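Local coordinates for restriction endonuclease Hpy99I (Helicobacter pylori, PDB 3GOX), which probably cleaves double-stranded DNA at a specific recognition sequence, as a zinc-containing type II restriction endonuclease of the beta-beta-alpha-Me class, at residues G89-Q94 with T102-C107; V117-T122 with L155-N160; T139-E144 with G166-C171. All coordinates share one frame; numbering follows the deposited sequence.

Contact 1. Residues G89-Q94 with T102-C107; sequences GFEINQ and TTRPSC. With ZN (zinc ion), chain E; nucleotides of chain C; nucleotides of chain D.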
# COMPACT_ATOMS: atom_id res chain seq x y z
N GLY A 89 -17.02 1.33 16.25
CA GLY A 89 -15.76 0.97 16.90
C GLY A 89 -14.56 0.98 15.95
O GLY A 89 -13.45 0.65 16.36
N PHE A 90 -14.81 1.32 14.67
CA PHE A 90 -13.80 1.38 13.62
C PHE A 90 -13.88 2.74 12.95
O PHE A 90 -14.98 3.27 12.78
CB PHE A 90 -14.07 0.31 12.56
CG PHE A 90 -14.08 -1.10 13.09
CD1 PHE A 90 -12.99 -1.91 12.93
CD2 PHE A 90 -15.19 -1.61 13.75
CE1 PHE A 90 -12.99 -3.22 13.40
CE2 PHE A 90 -15.19 -2.91 14.22
CZ PHE A 90 -14.11 -3.70 14.06
N GLU A 91 -12.73 3.29 12.58
CA GLU A 91 -12.62 4.62 11.99
C GLU A 91 -12.90 4.58 10.49
O GLU A 91 -12.31 3.76 9.76
CB GLU A 91 -11.20 5.13 12.24
CG GLU A 91 -10.91 6.54 11.81
CD GLU A 91 -9.49 6.93 12.14
OE1 GLU A 91 -8.55 6.42 11.50
OE2 GLU A 91 -9.31 7.79 13.04
N ILE A 92 -13.76 5.49 10.02
CA ILE A 92 -13.99 5.68 8.58
C ILE A 92 -12.66 6.10 7.92
O ILE A 92 -11.96 6.98 8.44
CB ILE A 92 -15.12 6.70 8.29
CG1 ILE A 92 -16.47 6.06 8.59
CG2 ILE A 92 -15.10 7.12 6.83
CD1 ILE A 92 -17.66 7.01 8.50
N ASN A 93 -12.33 5.48 6.79
CA ASN A 93 -11.03 5.66 6.15
C ASN A 93 -11.06 5.92 4.64
O ASN A 93 -10.12 6.52 4.11
CB ASN A 93 -10.18 4.42 6.43
CG ASN A 93 -8.77 4.55 5.94
OD1 ASN A 93 -8.37 3.87 5.00
ND2 ASN A 93 -7.99 5.41 6.61
N GLN A 94 -12.08 5.47 3.93
CA GLN A 94 -12.14 5.62 2.48
C GLN A 94 -13.61 5.57 2.01
O GLN A 94 -14.53 5.42 2.82
CB GLN A 94 -11.29 4.54 1.77
CG GLN A 94 -9.92 5.00 1.27
CD GLN A 94 -10.02 6.00 0.10
OE1 GLN A 94 -11.11 6.41 -0.31
NE2 GLN A 94 -8.86 6.38 -0.45
N THR A 102 -15.91 3.06 3.90
CA THR A 102 -15.11 1.92 4.29
C THR A 102 -14.39 2.32 5.57
O THR A 102 -13.84 3.43 5.66
CB THR A 102 -14.09 1.55 3.20
OG1 THR A 102 -14.74 1.52 1.91
CG2 THR A 102 -13.43 0.19 3.49
N THR A 103 -14.42 1.45 6.57
CA THR A 103 -13.72 1.65 7.82
C THR A 103 -12.42 0.83 7.82
O THR A 103 -12.30 -0.14 7.07
CB THR A 103 -14.60 1.25 9.02
OG1 THR A 103 -15.06 -0.10 8.87
CG2 THR A 103 -15.82 2.17 9.12
N ARG A 104 -11.45 1.23 8.63
CA ARG A 104 -10.22 0.47 8.77
C ARG A 104 -10.56 -0.94 9.24
O ARG A 104 -11.56 -1.12 9.95
CB ARG A 104 -9.26 1.13 9.77
CG ARG A 104 -8.74 2.52 9.41
CD ARG A 104 -7.62 2.87 10.33
NE ARG A 104 -7.09 4.22 10.14
CZ ARG A 104 -6.10 4.57 9.32
NH1 ARG A 104 -5.54 3.70 8.50
NH2 ARG A 104 -5.69 5.83 9.30
N PRO A 105 -9.74 -1.94 8.88
CA PRO A 105 -10.05 -3.32 9.33
C PRO A 105 -9.75 -3.55 10.81
O PRO A 105 -10.27 -4.52 11.38
CB PRO A 105 -9.13 -4.17 8.46
CG PRO A 105 -7.97 -3.27 8.14
CD PRO A 105 -8.55 -1.89 8.02
N SER A 106 -8.91 -2.71 11.42
CA SER A 106 -8.57 -2.79 12.85
C SER A 106 -9.37 -1.75 13.64
O SER A 106 -9.50 -0.60 13.22
CB SER A 106 -7.07 -2.53 13.05
OG SER A 106 -6.29 -3.22 12.12
N CYS A 107 -9.92 -2.19 14.77
CA CYS A 107 -10.75 -1.34 15.62
C CYS A 107 -9.92 -0.22 16.25
O CYS A 107 -8.69 -0.26 16.28
CB CYS A 107 -11.43 -2.18 16.72
SG CYS A 107 -10.33 -2.78 18.02
ZN ZN E . -9.31 -4.85 17.61
P DT C 2 -15.26 12.06 3.29
OP1 DT C 2 -16.26 12.52 2.29
OP2 DT C 2 -15.26 10.64 3.73
O5' DT C 2 -13.81 12.41 2.73
C5' DT C 2 -13.50 13.71 2.26
C4' DT C 2 -12.00 13.89 2.14
O4' DT C 2 -11.37 13.68 3.42
C3' DT C 2 -11.29 12.91 1.22
O3' DT C 2 -11.44 13.32 -0.15
C2' DT C 2 -9.86 13.04 1.70
C1' DT C 2 -10.04 13.20 3.21
N1 DT C 2 -9.89 11.95 3.98
C2 DT C 2 -8.61 11.50 4.21
O2 DT C 2 -7.61 12.07 3.80
N3 DT C 2 -8.53 10.34 4.94
C4 DT C 2 -9.59 9.61 5.45
O4 DT C 2 -9.37 8.59 6.10
C5 DT C 2 -10.90 10.14 5.17
C7 DT C 2 -12.11 9.41 5.67
C6 DT C 2 -10.98 11.27 4.45
P DC C 3 -10.97 12.35 -1.34
OP1 DC C 3 -11.10 13.11 -2.60
OP2 DC C 3 -11.65 11.04 -1.19
O5' DC C 3 -9.42 12.14 -1.06
C5' DC C 3 -8.48 13.20 -1.23
C4' DC C 3 -7.08 12.66 -1.14
O4' DC C 3 -6.82 12.14 0.18
C3' DC C 3 -6.83 11.48 -2.07
O3' DC C 3 -6.51 11.98 -3.37
C2' DC C 3 -5.67 10.77 -1.40
C1' DC C 3 -5.86 11.09 0.09
N1 DC C 3 -6.32 9.98 0.94
C2 DC C 3 -5.37 9.18 1.58
O2 DC C 3 -4.17 9.39 1.36
N3 DC C 3 -5.79 8.21 2.42
C4 DC C 3 -7.09 8.01 2.62
N4 DC C 3 -7.46 7.06 3.49
C5 DC C 3 -8.08 8.78 1.95
C6 DC C 3 -7.66 9.75 1.13
P DT D 5 -9.18 -4.29 4.45
OP1 DT D 5 -8.92 -5.64 5.01
OP2 DT D 5 -10.20 -3.41 5.07
O5' DT D 5 -7.79 -3.52 4.48
C5' DT D 5 -6.58 -4.18 4.12
C4' DT D 5 -5.49 -3.15 3.92
O4' DT D 5 -5.84 -2.31 2.81
C3' DT D 5 -5.32 -2.21 5.10
O3' DT D 5 -4.27 -2.72 5.94
C2' DT D 5 -4.95 -0.87 4.47
C1' DT D 5 -5.17 -1.08 2.97
N1 DT D 5 -5.97 -0.07 2.26
C2 DT D 5 -5.40 0.53 1.17
O2 DT D 5 -4.24 0.33 0.82
N3 DT D 5 -6.22 1.39 0.49
C4 DT D 5 -7.53 1.70 0.79
O4 DT D 5 -8.16 2.47 0.06
C5 DT D 5 -8.06 1.05 1.97
C7 DT D 5 -9.47 1.34 2.39
C6 DT D 5 -7.26 0.22 2.64
O HOH W 1 -10.25 2.04 13.56
O HOH W 2 -6.04 7.36 11.86
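The side chains of Glu91 and Arg104 run alongside each other in the same direction. Arg104 NE donates to Glu91 OE1 at 3.0 Å, a nearly straight bond and a salt bridge. The oxygen sits at the guanidinium edge, in its plane, although the two flat groups are turned 48° apart. With CG anti to the backbone N (chi1 -175°), Glu91 runs out extended to meet an equally extended Arg104. A water gives a hydrogen to Glu91 OE1 and takes one from Arg104 NH2.

Asn93 ND2 lies over the centre of one guanidinium face, 3.4 Å from Arg104 CZ, with the amide and guanidinium planes turned 38°. The guanidinium is thus held at an edge and packed on a face. Arg104 NH1 and the Asn93 amide both bond to DNA bases, so Glu91 acts as a second-shell residue. The backbone oxygen, Asn93 O, accepts from N4 of DC3 of chain C at 2.8 Å.

Thr102 O takes two backbone donors, Asn93 N at 2.8 Å and Gln94 N at 3.2 Å. This is a classic beta bulge. Gln94 NE2 reaches a guanine O6.

At the other end, Cys107 CB packs over one face of the Phe90 ring, a CH-pi contact 4.1 Å from the centroid. Pro105 O meets the ring at its edge. Cys107 SG binds zinc together with Cys78, Cys81 and Cys110.

The hairpin 92-95/101-103 faces the DNA at Asn93 and Gln94. The chain that follows it binds the zinc through Cys107, the N-cap of helix 108-115. Phe90 also rests on Cys78 and on Lys85 of strand 84-86.

Contact 2. Residues V117-T122 with L155-N160; sequences VKLSST and LVHDHN. With NA (sodium ion), chain G; nucleotides of chain D.
His159 and Val117 are joined by the one hydrogen bond between the two segments. His159 NE2 donates to Val117 O at 2.8 Å. The oxygen lies in the ring plane, and the donor lies in the carbonyl plane. The N-H...O angle of 143° shows a bent bond.

Apolar contact comes from Leu119. Leu119 CB sits over one face of the His159 ring, a CH-pi contact 4.1 Å from the centroid. Leu119 CD1 presses on His159 CB at 3.5 Å. The other methyl, Leu119 CD2, reaches His157 CB at 4.1 Å, and Leu119 and His157 are set nearly perpendicular. Leu119 therefore packs on both histidines of strand 155-159.

The polar contacts with DNA lie on the strand. His159 ND1 makes a weak bond to OP1 of DA8 of chain D at 3.2 Å. His157 ND1, in the conformer described, donates to OP1 of DG9 of chain D at 2.8 Å. His157 NE2 bonds to Asp128.

Metal binding completes the site. Asp158 OD1 binds sodium at 2.3 Å, with OP1 of DA8, two waters, Asn175 and a further phosphate of the bound DNA also in the shell. His159 O accepts a hydrogen from one of these waters.

The bond from His159 NE2 to Val117 O probably fixes the orientation of the ring. His159 ND1 then lies near the phosphate oxygen that also binds the sodium, in weak contact. This is consistent with the part played by the histidine of beta-beta-alpha-Me nucleases, which activates a water for attack on the phosphate.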
# COMPACT_ATOMS: atom_id res chain seq x y z
N VAL A 117 3.50 6.15 18.96
CA VAL A 117 3.82 7.51 19.39
C VAL A 117 3.78 8.44 18.19
O VAL A 117 4.42 8.18 17.18
CB VAL A 117 5.23 7.57 20.06
CG1 VAL A 117 5.53 8.95 20.61
CG2 VAL A 117 5.32 6.53 21.17
N LYS A 118 3.04 9.54 18.31
CA LYS A 118 2.94 10.54 17.25
C LYS A 118 4.27 11.29 17.07
O LYS A 118 5.11 11.32 17.98
CB LYS A 118 1.84 11.56 17.56
CG LYS A 118 0.44 11.00 17.55
CD LYS A 118 -0.02 10.54 16.15
CE LYS A 118 -0.90 9.30 16.23
NZ LYS A 118 -0.22 8.22 17.02
N LEU A 119 4.44 11.87 15.89
CA LEU A 119 5.58 12.75 15.63
C LEU A 119 5.48 13.96 16.57
O LEU A 119 4.45 14.64 16.60
CB LEU A 119 5.56 13.20 14.17
CG LEU A 119 6.67 14.14 13.70
CD1 LEU A 119 8.03 13.45 13.79
CD2 LEU A 119 6.38 14.63 12.29
N SER A 120 6.54 14.20 17.34
CA SER A 120 6.55 15.32 18.28
C SER A 120 6.54 16.65 17.53
O SER A 120 6.92 16.74 16.37
CB SER A 120 7.76 15.24 19.22
OG SER A 120 8.95 15.67 18.59
N SER A 121 6.08 17.69 18.22
CA SER A 121 5.98 19.03 17.63
C SER A 121 7.35 19.59 17.23
O SER A 121 7.47 20.17 16.15
CB SER A 121 5.29 19.99 18.60
OG SER A 121 5.98 20.08 19.83
N THR A 122 8.36 19.40 18.07
CA THR A 122 9.72 19.86 17.73
C THR A 122 10.33 19.03 16.59
O THR A 122 11.05 19.56 15.76
CB THR A 122 10.68 19.88 18.95
OG1 THR A 122 10.92 18.54 19.42
CG2 THR A 122 10.10 20.72 20.07
N LEU A 155 4.62 13.57 -1.05
CA LEU A 155 5.58 13.25 -0.00
C LEU A 155 4.97 13.37 1.39
O LEU A 155 3.98 14.09 1.61
CB LEU A 155 6.81 14.15 -0.10
CG LEU A 155 7.53 14.19 -1.44
CD1 LEU A 155 8.84 14.93 -1.26
CD2 LEU A 155 7.75 12.82 -2.07
N VAL A 156 5.60 12.69 2.34
CA VAL A 156 5.16 12.72 3.73
C VAL A 156 6.35 12.80 4.67
O VAL A 156 7.46 12.37 4.31
CB VAL A 156 4.34 11.46 4.10
CG1 VAL A 156 3.06 11.41 3.28
CG2 VAL A 156 5.18 10.19 3.93
N HIS A 157 6.07 13.37 5.85
CA HIS A 157 6.91 13.27 7.05
C HIS A 157 6.83 11.84 7.56
O HIS A 157 5.80 11.46 8.14
CB HIS A 157 6.34 14.11 8.22
CG HIS A 157 6.24 15.58 7.98
ND1 HIS A 157 5.10 16.18 7.51
CD2 HIS A 157 7.10 16.59 8.28
CE1 HIS A 157 5.27 17.49 7.47
NE2 HIS A 157 6.48 17.76 7.94
N ASP A 158 7.86 11.03 7.35
CA ASP A 158 7.87 9.73 8.03
C ASP A 158 8.50 9.88 9.42
O ASP A 158 9.38 10.70 9.64
CB ASP A 158 8.63 8.73 7.15
CG ASP A 158 8.81 7.40 7.80
OD1 ASP A 158 7.84 6.85 8.41
OD2 ASP A 158 9.92 6.85 7.65
N HIS A 159 8.00 9.10 10.39
CA HIS A 159 8.53 9.12 11.76
C HIS A 159 8.52 7.73 12.38
O HIS A 159 7.80 6.82 11.93
CB HIS A 159 7.74 10.13 12.62
CG HIS A 159 6.48 9.58 13.20
ND1 HIS A 159 5.32 9.43 12.46
CD2 HIS A 159 6.19 9.14 14.44
CE1 HIS A 159 4.38 8.91 13.23
NE2 HIS A 159 4.88 8.73 14.43
N ASN A 160 9.37 7.57 13.39
CA ASN A 160 9.42 6.34 14.17
C ASN A 160 8.34 6.39 15.26
O ASN A 160 8.35 7.27 16.13
CB ASN A 160 10.82 6.15 14.77
CG ASN A 160 10.96 4.84 15.55
OD1 ASN A 160 10.29 4.64 16.54
ND2 ASN A 160 11.85 3.96 15.10
NA NA G . 5.63 6.30 8.45
P DA D 8 3.41 8.21 9.30
OP1 DA D 8 4.81 7.94 9.73
OP2 DA D 8 2.35 8.43 10.33
O5' DA D 8 3.45 9.48 8.34
C5' DA D 8 2.46 10.51 8.41
C4' DA D 8 1.67 10.55 7.12
O4' DA D 8 0.61 9.57 7.14
C3' DA D 8 0.96 11.87 6.86
O3' DA D 8 1.88 12.77 6.24
C2' DA D 8 -0.15 11.46 5.91
C1' DA D 8 -0.40 9.98 6.23
N9 DA D 8 -1.69 9.68 6.83
C8 DA D 8 -1.94 9.10 8.05
N7 DA D 8 -3.21 8.90 8.30
C5 DA D 8 -3.85 9.39 7.17
C6 DA D 8 -5.21 9.47 6.81
N6 DA D 8 -6.20 9.02 7.58
N1 DA D 8 -5.51 10.02 5.62
C2 DA D 8 -4.51 10.46 4.84
N3 DA D 8 -3.20 10.43 5.06
C4 DA D 8 -2.93 9.89 6.26
P DG D 9 1.87 14.33 6.61
OP1 DG D 9 3.09 14.89 5.98
OP2 DG D 9 1.66 14.50 8.07
O5' DG D 9 0.61 14.91 5.82
C5' DG D 9 0.57 14.83 4.40
C4' DG D 9 -0.74 15.36 3.87
O4' DG D 9 -1.85 14.57 4.35
C3' DG D 9 -1.10 16.79 4.26
O3' DG D 9 -2.07 17.21 3.31
C2' DG D 9 -1.82 16.56 5.58
C1' DG D 9 -2.68 15.37 5.18
N9 DG D 9 -3.18 14.52 6.26
C8 DG D 9 -2.43 13.89 7.23
N7 DG D 9 -3.16 13.15 8.04
C5 DG D 9 -4.46 13.32 7.58
C6 DG D 9 -5.68 12.76 8.05
O6 DG D 9 -5.86 11.99 9.00
N1 DG D 9 -6.77 13.20 7.30
C2 DG D 9 -6.69 14.05 6.23
N2 DG D 9 -7.86 14.36 5.64
N3 DG D 9 -5.56 14.57 5.77
C4 DG D 9 -4.49 14.17 6.49
O HOH W 3 5.74 5.46 10.76
O HOH W 4 5.26 4.04 7.96

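Contact 3. Residues T139-E144 with G166-C171; sequences TCPICE and GREWIC. With ZN (zinc ion), chain F.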
# COMPACT_ATOMS: atom_id res chain seq x y z
N THR A 139 14.06 12.90 -5.36
CA THR A 139 14.39 11.49 -5.53
C THR A 139 14.17 10.81 -4.19
O THR A 139 14.82 11.12 -3.21
CB THR A 139 15.83 11.29 -6.06
OG1 THR A 139 16.01 12.11 -7.22
CG2 THR A 139 16.08 9.82 -6.41
N CYS A 140 13.24 9.88 -4.14
CA CYS A 140 12.92 9.23 -2.87
C CYS A 140 14.09 8.39 -2.37
O CYS A 140 14.69 7.64 -3.14
CB CYS A 140 11.66 8.36 -3.01
SG CYS A 140 11.16 7.53 -1.47
N PRO A 141 14.45 8.55 -1.10
CA PRO A 141 15.62 7.79 -0.61
C PRO A 141 15.42 6.28 -0.49
O PRO A 141 16.41 5.56 -0.32
CB PRO A 141 15.91 8.42 0.76
CG PRO A 141 14.68 9.08 1.18
CD PRO A 141 13.92 9.47 -0.08
N ILE A 142 14.18 5.81 -0.58
CA ILE A 142 13.91 4.39 -0.45
C ILE A 142 13.77 3.76 -1.83
O ILE A 142 14.65 3.00 -2.25
CB ILE A 142 12.69 4.10 0.45
CG1 ILE A 142 12.93 4.67 1.86
CG2 ILE A 142 12.40 2.58 0.51
CD1 ILE A 142 11.79 4.49 2.81
N CYS A 143 12.73 4.13 -2.55
CA CYS A 143 12.45 3.54 -3.86
C CYS A 143 13.29 4.12 -5.00
O CYS A 143 13.29 3.56 -6.09
CB CYS A 143 10.97 3.68 -4.21
SG CYS A 143 10.43 5.37 -4.53
N GLU A 144 13.99 5.24 -4.75
CA GLU A 144 14.89 5.85 -5.72
C GLU A 144 14.17 6.40 -6.95
O GLU A 144 14.82 6.75 -7.93
CB GLU A 144 16.01 4.87 -6.13
CG GLU A 144 16.88 4.45 -4.94
CD GLU A 144 18.03 3.51 -5.28
OE1 GLU A 144 18.17 3.08 -6.45
OE2 GLU A 144 18.81 3.19 -4.36
N GLY A 166 11.46 12.01 14.07
CA GLY A 166 11.44 11.99 12.62
C GLY A 166 12.43 11.03 12.00
O GLY A 166 13.49 10.74 12.55
N ARG A 167 12.06 10.50 10.84
CA ARG A 167 12.99 9.80 9.97
C ARG A 167 13.26 10.76 8.81
O ARG A 167 13.85 11.81 9.05
CB ARG A 167 12.44 8.43 9.57
CG ARG A 167 12.25 7.54 10.81
CD ARG A 167 12.21 6.05 10.52
NE ARG A 167 10.90 5.67 10.00
CZ ARG A 167 10.08 4.77 10.53
NH1 ARG A 167 10.41 4.08 11.63
NH2 ARG A 167 8.91 4.54 9.96
N GLU A 168 12.82 10.46 7.59
CA GLU A 168 13.05 11.33 6.43
C GLU A 168 11.78 11.63 5.67
O GLU A 168 10.73 10.99 5.89
CB GLU A 168 14.09 10.71 5.48
CG GLU A 168 15.44 10.48 6.15
CD GLU A 168 16.44 9.68 5.32
OE1 GLU A 168 16.32 9.63 4.08
OE2 GLU A 168 17.38 9.12 5.93
N TRP A 169 11.88 12.62 4.80
CA TRP A 169 10.88 12.86 3.78
C TRP A 169 10.99 11.75 2.75
O TRP A 169 12.04 11.55 2.15
CB TRP A 169 11.08 14.23 3.11
CG TRP A 169 10.64 15.37 3.99
CD1 TRP A 169 11.40 16.07 4.87
CD2 TRP A 169 9.31 15.92 4.07
NE1 TRP A 169 10.63 17.03 5.49
CE2 TRP A 169 9.35 16.97 5.01
CE3 TRP A 169 8.10 15.65 3.41
CZ2 TRP A 169 8.23 17.73 5.33
CZ3 TRP A 169 6.99 16.40 3.73
CH2 TRP A 169 7.06 17.43 4.68
N ILE A 170 9.87 11.04 2.55
CA ILE A 170 9.80 9.92 1.62
C ILE A 170 8.47 10.01 0.86
O ILE A 170 7.55 10.74 1.26
CB ILE A 170 9.93 8.52 2.33
CG1 ILE A 170 8.79 8.29 3.34
CG2 ILE A 170 11.30 8.38 3.02
CD1 ILE A 170 8.83 6.89 3.98
N CYS A 171 8.33 9.25 -0.22
CA CYS A 171 7.06 9.26 -0.95
C CYS A 171 5.98 8.49 -0.19
O CYS A 171 6.27 7.60 0.60
CB CYS A 171 7.24 8.77 -2.40
SG CYS A 171 7.39 6.97 -2.59
ZN ZN F . 9.56 6.09 -2.41
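Cys140 and Cys143 meet Cys171 around a zinc ion, a Cys4 site built from two CxxC pairs. Cys174 supplies the fourth sulfur. The loop 139-144 forms a zinc knuckle. The strand 166-171 is the second strand of the beta-beta-alpha-Me motif, and Cys171 is the N-cap of its helix 172-180.

The main bump on the knuckle is the Pro141 ring. It fills a shallow hollow along the strand, lined by the Glu168 side chain, the Trp169 carbonyl oxygen and Ile170 CG2. Pro141 CG lies 3.4 Å from Glu168 OE1. Pro141 CD lies 3.6 Å from Trp169 O. The Pro141 and Glu168 side chains run antiparallel as they pass, with Glu168 OE1 lying against CG and CB of the ring. The other carboxylate oxygen, Glu168 OE2, bonds to Tyr198 of the second subunit.

From the strand, Ile170 CG2 fits the notch between Pro141 CG and Ile142 CD1, at 3.9 Å from each. Chi1 of Ile170 (61°) sets CG2 anti to the carbonyl carbon and so turns this methyl to the knuckle. Ile142 and Ile170 lie slantwise to one another, and their CD1 methyls also meet. Ile142 packs as well on Val191 of the second subunit, so the knuckle lies between its own strand and the partner chain.

The zinc then draws the loop and the strand end together. Cys171 SG stands 4.0 Å from Cys140 SG. Cys140 SG is gripped by two backbone donors besides the metal. Ile142 N reaches Cys140 SG at 3.6 Å from within the loop. From the strand, Cys171 N donates to Cys140 SG at 3.5 Å, almost straight at 171°.

How the contacts relate
Contact 1 comes first along the chain and closes before the others open. It lies in the hairpin 92-95/101-103, with its centre about 22 Å from that of contact 2 and about 27 Å from that of contact 3. Contacts 2 and 3 alternate along the chain, and their centres are about 13 Å apart. They share the two-stranded sheet 155-159/166-171, and Asp158 OD2 forms a salt bridge with Arg167 NE at 2.8 Å. Both also touch the second subunit. One zinc site lies beside the base-contacting hairpin. The other joins the loop 139-144 to the end of strand 166-171, whose partner strand carries Asp158 of the sodium site.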